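PDB 5B68: 4-alpha-glucanotransferase from Corynebacterium glutamicum, which belongs to the amylomaltase family and pairs an N-terminal beta-sandwich domain with a TIM-barrel-type domain. Local coordinates for residues R309-R319 with M354-E365. Sequence-based numbering, arbitrary orientation.
Sequences REANFVSFVQR and MFYMWLQWLCDE
W361 fills the middle of this crossing, its indole lying against helix segment 309-319 as a knob among R309, N312, F313 and F316. F313 CB sits 3.6 Å from the centroid of the W361 six-membered ring, almost straight above its centre, a CH-pi contact. The F313 ring runs on obliquely to the indole and becomes a knob in turn among M354, M357, W358 and W361; W358 turns an edge to its face, with the planes at 78°. With CG anti to the backbone N (chi1 171°), F316 lays its ring over the backbone of segment 354-365, where W361 CA stands 3.7 Å from the F316 ring centroid. This aromatic core is tight, and so is V317 CG1 against M357 CE at 3.4 Å.

The margins are polar and less buried. Bends at chi2 and chi3 bring the R309 guanidinium over to the indole, one face meeting W361 CH2, while NH1 and NH2 grip E365 end-on. R309 NH1 lies 2.8 Å from E365 OE2 and NH2 3.1 Å from OE1, both through syn lone pairs, with the two planar groups nearly coplanar; E255 takes R309 NE. Farther along, exposed R319 makes a single-nitrogen salt bridge, NH1 to D364 OD1 at 2.9 Å from above the carboxylate plane, and a water accepts from R319 NH2.

The short axes cross at 100°, 10.1 Å apart. Helices 307-338 and 349-376 meet here, both within the sequence family of the TIM-barrel clan, with helix 286-301 packed on M354, F355, W358 and L362, H453 reaching D364, and helix 349-376 leading on to the parallel-sheet strand 382-387.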
loop_
_atom_site.group_PDB
_atom_site.type_symbol
_atom_site.label_atom_id
_atom_site.label_comp_id
_atom_site.label_asym_id
_atom_site.label_seq_id
_atom_site.Cartn_x
_atom_site.Cartn_y
_atom_site.Cartn_z
ATOM N N ARG A 309 12.830 23.870 18.128
ATOM C CA ARG A 309 13.129 22.613 17.413
ATOM C C ARG A 309 13.064 21.395 18.329
ATOM O O ARG A 309 12.456 20.383 17.963
ATOM C CB ARG A 309 14.506 22.654 16.742
ATOM C CG ARG A 309 14.600 23.643 15.604
ATOM C CD ARG A 309 14.000 23.130 14.344
ATOM N NE ARG A 309 14.807 22.031 13.799
ATOM C CZ ARG A 309 14.334 21.195 12.878
ATOM N NH1 ARG A 309 13.109 21.394 12.405
ATOM N NH2 ARG A 309 15.055 20.194 12.423
ATOM N N GLU A 310 13.671 21.493 19.511
ATOM C CA GLU A 310 13.589 20.392 20.493
ATOM C C GLU A 310 12.143 20.079 20.872
ATOM O O GLU A 310 11.804 18.922 20.916
ATOM C CB GLU A 310 14.378 20.676 21.769
ATOM C CG GLU A 310 14.300 19.607 22.846
ATOM C CD GLU A 310 15.028 18.331 22.548
ATOM O OE1 GLU A 310 14.950 17.440 23.419
ATOM O OE2 GLU A 310 15.661 18.150 21.472
ATOM N N ALA A 311 11.319 21.091 21.114
ATOM C CA ALA A 311 9.937 20.884 21.513
ATOM C C ALA A 311 9.100 20.284 20.390
ATOM O O ALA A 311 8.180 19.567 20.638
ATOM C CB ALA A 311 9.287 22.192 21.978
ATOM N N ASN A 312 9.429 20.624 19.162
ATOM C CA ASN A 312 8.852 19.955 18.006
ATOM C C ASN A 312 9.223 18.479 17.928
ATOM O O ASN A 312 8.356 17.631 17.687
ATOM C CB ASN A 312 9.307 20.651 16.741
ATOM C CG ASN A 312 8.257 21.532 16.228
ATOM O OD1 ASN A 312 8.177 22.708 16.596
ATOM N ND2 ASN A 312 7.364 20.952 15.450
ATOM N N PHE A 313 10.502 18.170 18.123
ATOM C CA PHE A 313 10.936 16.794 18.130
ATOM C C PHE A 313 10.262 15.986 19.258
ATOM O O PHE A 313 9.813 14.851 19.064
ATOM C CB PHE A 313 12.448 16.714 18.202
ATOM C CG PHE A 313 13.009 15.310 18.236
ATOM C CD1 PHE A 313 12.417 14.227 17.543
ATOM C CD2 PHE A 313 14.141 15.032 18.984
ATOM C CE1 PHE A 313 12.991 12.985 17.572
ATOM C CE2 PHE A 313 14.683 13.774 19.020
ATOM C CZ PHE A 313 14.125 12.737 18.299
ATOM N N VAL A 314 10.213 16.561 20.452
ATOM C CA VAL A 314 9.576 15.877 21.567
ATOM C C VAL A 314 8.071 15.681 21.328
ATOM O O VAL A 314 7.517 14.679 21.685
ATOM C CB VAL A 314 9.800 16.695 22.851
ATOM C CG1 VAL A 314 8.784 16.323 23.954
ATOM C CG2 VAL A 314 11.274 16.510 23.296
ATOM N N SER A 315 7.433 16.656 20.746
ATOM C CA SER A 315 6.027 16.582 20.370
ATOM C C SER A 315 5.750 15.404 19.337
ATOM O O SER A 315 4.831 14.612 19.517
ATOM C CB SER A 315 5.603 17.939 19.800
ATOM O OG SER A 315 4.236 17.904 19.445
ATOM N N PHE A 316 6.593 15.295 18.321
ATOM C CA PHE A 316 6.544 14.168 17.402
ATOM C C PHE A 316 6.694 12.856 18.147
ATOM O O PHE A 316 5.902 11.929 17.899
ATOM C CB PHE A 316 7.648 14.287 16.336
ATOM C CG PHE A 316 7.802 13.071 15.469
ATOM C CD1 PHE A 316 6.962 12.899 14.375
ATOM C CD2 PHE A 316 8.825 12.131 15.712
ATOM C CE1 PHE A 316 7.136 11.822 13.521
ATOM C CE2 PHE A 316 8.975 11.040 14.878
ATOM C CZ PHE A 316 8.117 10.879 13.790
ATOM N N VAL A 317 7.699 12.733 19.028
ATOM C CA VAL A 317 7.957 11.436 19.676
ATOM C C VAL A 317 6.718 11.021 20.535
ATOM O O VAL A 317 6.350 9.842 20.545
ATOM C CB VAL A 317 9.249 11.480 20.514
ATOM C CG1 VAL A 317 9.373 10.277 21.424
ATOM C CG2 VAL A 317 10.467 11.519 19.563
ATOM N N GLN A 318 6.120 11.997 21.208
ATOM C CA GLN A 318 4.935 11.757 22.050
ATOM C C GLN A 318 3.829 11.289 21.172
ATOM O O GLN A 318 3.142 10.317 21.533
ATOM C CB GLN A 318 4.378 13.003 22.795
ATOM C CG GLN A 318 4.934 13.262 24.186
ATOM C CD GLN A 318 4.493 12.248 25.271
ATOM O OE1 GLN A 318 4.012 11.147 24.978
ATOM N NE2 GLN A 318 4.682 12.632 26.545
ATOM N N ARG A 319 3.649 11.972 20.039
ATOM C CA ARG A 319 2.556 11.624 19.145
ATOM C C ARG A 319 2.659 10.177 18.661
ATOM O O ARG A 319 1.617 9.483 18.568
ATOM C CB ARG A 319 2.483 12.619 17.968
ATOM C CG ARG A 319 1.269 12.466 17.037
ATOM C CD ARG A 319 1.399 13.341 15.811
ATOM N NE ARG A 319 2.445 12.828 14.884
ATOM C CZ ARG A 319 2.986 13.504 13.884
ATOM N NH1 ARG A 319 3.860 12.914 13.056
ATOM N NH2 ARG A 319 2.568 14.724 13.598
ATOM N N MET A 354 17.468 6.474 19.801
ATOM C CA MET A 354 17.084 7.856 19.684
ATOM C C MET A 354 17.381 8.410 18.278
ATOM O O MET A 354 16.614 9.212 17.758
ATOM C CB MET A 354 17.773 8.692 20.727
ATOM C CG MET A 354 17.314 10.127 20.746
ATOM S SD MET A 354 15.569 10.431 21.066
ATOM C CE MET A 354 15.496 10.188 22.846
ATOM N N PHE A 355 18.546 8.005 17.747
ATOM C CA PHE A 355 18.959 8.372 16.379
ATOM C C PHE A 355 17.925 7.882 15.367
ATOM O O PHE A 355 17.544 8.663 14.477
ATOM C CB PHE A 355 20.285 7.749 16.056
ATOM C CG PHE A 355 20.691 7.902 14.600
ATOM C CD1 PHE A 355 21.160 9.129 14.131
ATOM C CD2 PHE A 355 20.652 6.800 13.766
ATOM C CE1 PHE A 355 21.552 9.254 12.794
ATOM C CE2 PHE A 355 21.062 6.924 12.457
ATOM C CZ PHE A 355 21.509 8.169 11.997
ATOM N N TYR A 356 17.445 6.652 15.516
ATOM C CA TYR A 356 16.438 6.158 14.534
ATOM C C TYR A 356 15.097 6.818 14.720
ATOM O O TYR A 356 14.344 7.049 13.728
ATOM C CB TYR A 356 16.403 4.641 14.496
ATOM C CG TYR A 356 17.650 4.051 13.936
ATOM C CD1 TYR A 356 17.901 4.126 12.570
ATOM C CD2 TYR A 356 18.637 3.435 14.771
ATOM C CE1 TYR A 356 19.051 3.613 12.013
ATOM C CE2 TYR A 356 19.787 2.899 14.219
ATOM C CZ TYR A 356 19.991 2.992 12.820
ATOM O OH TYR A 356 21.108 2.452 12.207
ATOM N N MET A 357 14.775 7.223 15.937
ATOM C CA MET A 357 13.568 8.040 16.183
ATOM C C MET A 357 13.668 9.381 15.491
ATOM O O MET A 357 12.720 9.884 14.792
ATOM C CB MET A 357 13.297 8.183 17.682
ATOM C CG MET A 357 12.984 6.839 18.337
ATOM S SD MET A 357 12.939 7.013 20.176
ATOM C CE MET A 357 11.387 7.826 20.317
ATOM N N TRP A 358 14.857 9.968 15.585
ATOM C CA TRP A 358 15.097 11.274 15.050
ATOM C C TRP A 358 15.006 11.242 13.530
ATOM O O TRP A 358 14.434 12.181 12.951
ATOM C CB TRP A 358 16.472 11.752 15.560
ATOM C CG TRP A 358 16.999 13.031 15.027
ATOM C CD1 TRP A 358 16.630 14.237 15.375
ATOM C CD2 TRP A 358 18.050 13.165 14.071
ATOM N NE1 TRP A 358 17.398 15.188 14.706
ATOM C CE2 TRP A 358 18.279 14.519 13.896
ATOM C CE3 TRP A 358 18.837 12.249 13.370
ATOM C CZ2 TRP A 358 19.246 15.025 13.001
ATOM C CZ3 TRP A 358 19.841 12.754 12.491
ATOM C CH2 TRP A 358 20.005 14.139 12.318
ATOM N N LEU A 359 15.555 10.195 12.892
ATOM C CA LEU A 359 15.373 10.041 11.415
ATOM C C LEU A 359 13.898 10.056 10.993
ATOM O O LEU A 359 13.563 10.671 10.004
ATOM C CB LEU A 359 15.950 8.742 10.908
ATOM C CG LEU A 359 17.477 8.646 11.016
ATOM C CD1 LEU A 359 18.015 7.367 10.396
ATOM C CD2 LEU A 359 18.147 9.868 10.416
ATOM N N GLN A 360 13.018 9.389 11.764
ATOM C CA GLN A 360 11.580 9.479 11.471
ATOM C C GLN A 360 11.032 10.862 11.602
ATOM O O GLN A 360 10.160 11.241 10.816
ATOM C CB GLN A 360 10.805 8.440 12.305
ATOM C CG GLN A 360 11.169 7.030 11.960
ATOM C CD GLN A 360 10.883 6.753 10.523
ATOM O OE1 GLN A 360 9.748 6.969 10.050
ATOM N NE2 GLN A 360 11.865 6.249 9.811
ATOM N N TRP A 361 11.487 11.646 12.582
ATOM C CA TRP A 361 11.028 13.021 12.769
ATOM C C TRP A 361 11.442 13.883 11.528
ATOM O O TRP A 361 10.628 14.676 10.992
ATOM C CB TRP A 361 11.608 13.626 14.097
ATOM C CG TRP A 361 11.337 15.039 14.279
ATOM C CD1 TRP A 361 10.115 15.672 14.371
ATOM C CD2 TRP A 361 12.317 16.071 14.441
ATOM N NE1 TRP A 361 10.269 17.003 14.556
ATOM C CE2 TRP A 361 11.617 17.272 14.661
ATOM C CE3 TRP A 361 13.724 16.080 14.439
ATOM C CZ2 TRP A 361 12.278 18.501 14.824
ATOM C CZ3 TRP A 361 14.366 17.282 14.679
ATOM C CH2 TRP A 361 13.648 18.471 14.807
ATOM N N LEU A 362 12.648 13.637 11.020
ATOM C CA LEU A 362 13.144 14.347 9.856
ATOM C C LEU A 362 12.283 13.959 8.649
ATOM O O LEU A 362 11.946 14.858 7.821
ATOM C CB LEU A 362 14.596 13.973 9.546
ATOM C CG LEU A 362 15.593 14.431 10.671
ATOM C CD1 LEU A 362 16.924 13.934 10.201
ATOM C CD2 LEU A 362 15.660 15.900 10.967
ATOM N N CYS A 363 12.006 12.671 8.513
ATOM C CA CYS A 363 11.169 12.203 7.371
ATOM C C CYS A 363 9.802 12.893 7.490
ATOM O O CYS A 363 9.226 13.386 6.490
ATOM C CB CYS A 363 10.991 10.706 7.389
ATOM S SG CYS A 363 12.409 9.749 6.934
ATOM N N ASP A 364 9.249 12.944 8.708
ATOM C CA ASP A 364 7.963 13.612 8.935
ATOM C C ASP A 364 7.979 15.063 8.481
ATOM O O ASP A 364 7.056 15.534 7.779
ATOM C CB ASP A 364 7.541 13.519 10.424
ATOM C CG ASP A 364 6.200 14.207 10.708
ATOM O OD1 ASP A 364 5.171 13.536 10.554
ATOM O OD2 ASP A 364 6.125 15.383 11.001
ATOM N N GLU A 365 8.967 15.827 8.925
ATOM C CA GLU A 365 8.951 17.227 8.575
ATOM C C GLU A 365 9.280 17.473 7.078
ATOM O O GLU A 365 8.777 18.453 6.536
ATOM C CB GLU A 365 9.845 18.066 9.518
ATOM C CG GLU A 365 11.325 17.890 9.334
ATOM C CD GLU A 365 12.167 18.761 10.332
ATOM O OE1 GLU A 365 13.422 18.632 10.371
ATOM O OE2 GLU A 365 11.543 19.560 11.078
HETATM O O HOH W 1 3.927 16.252 11.598
#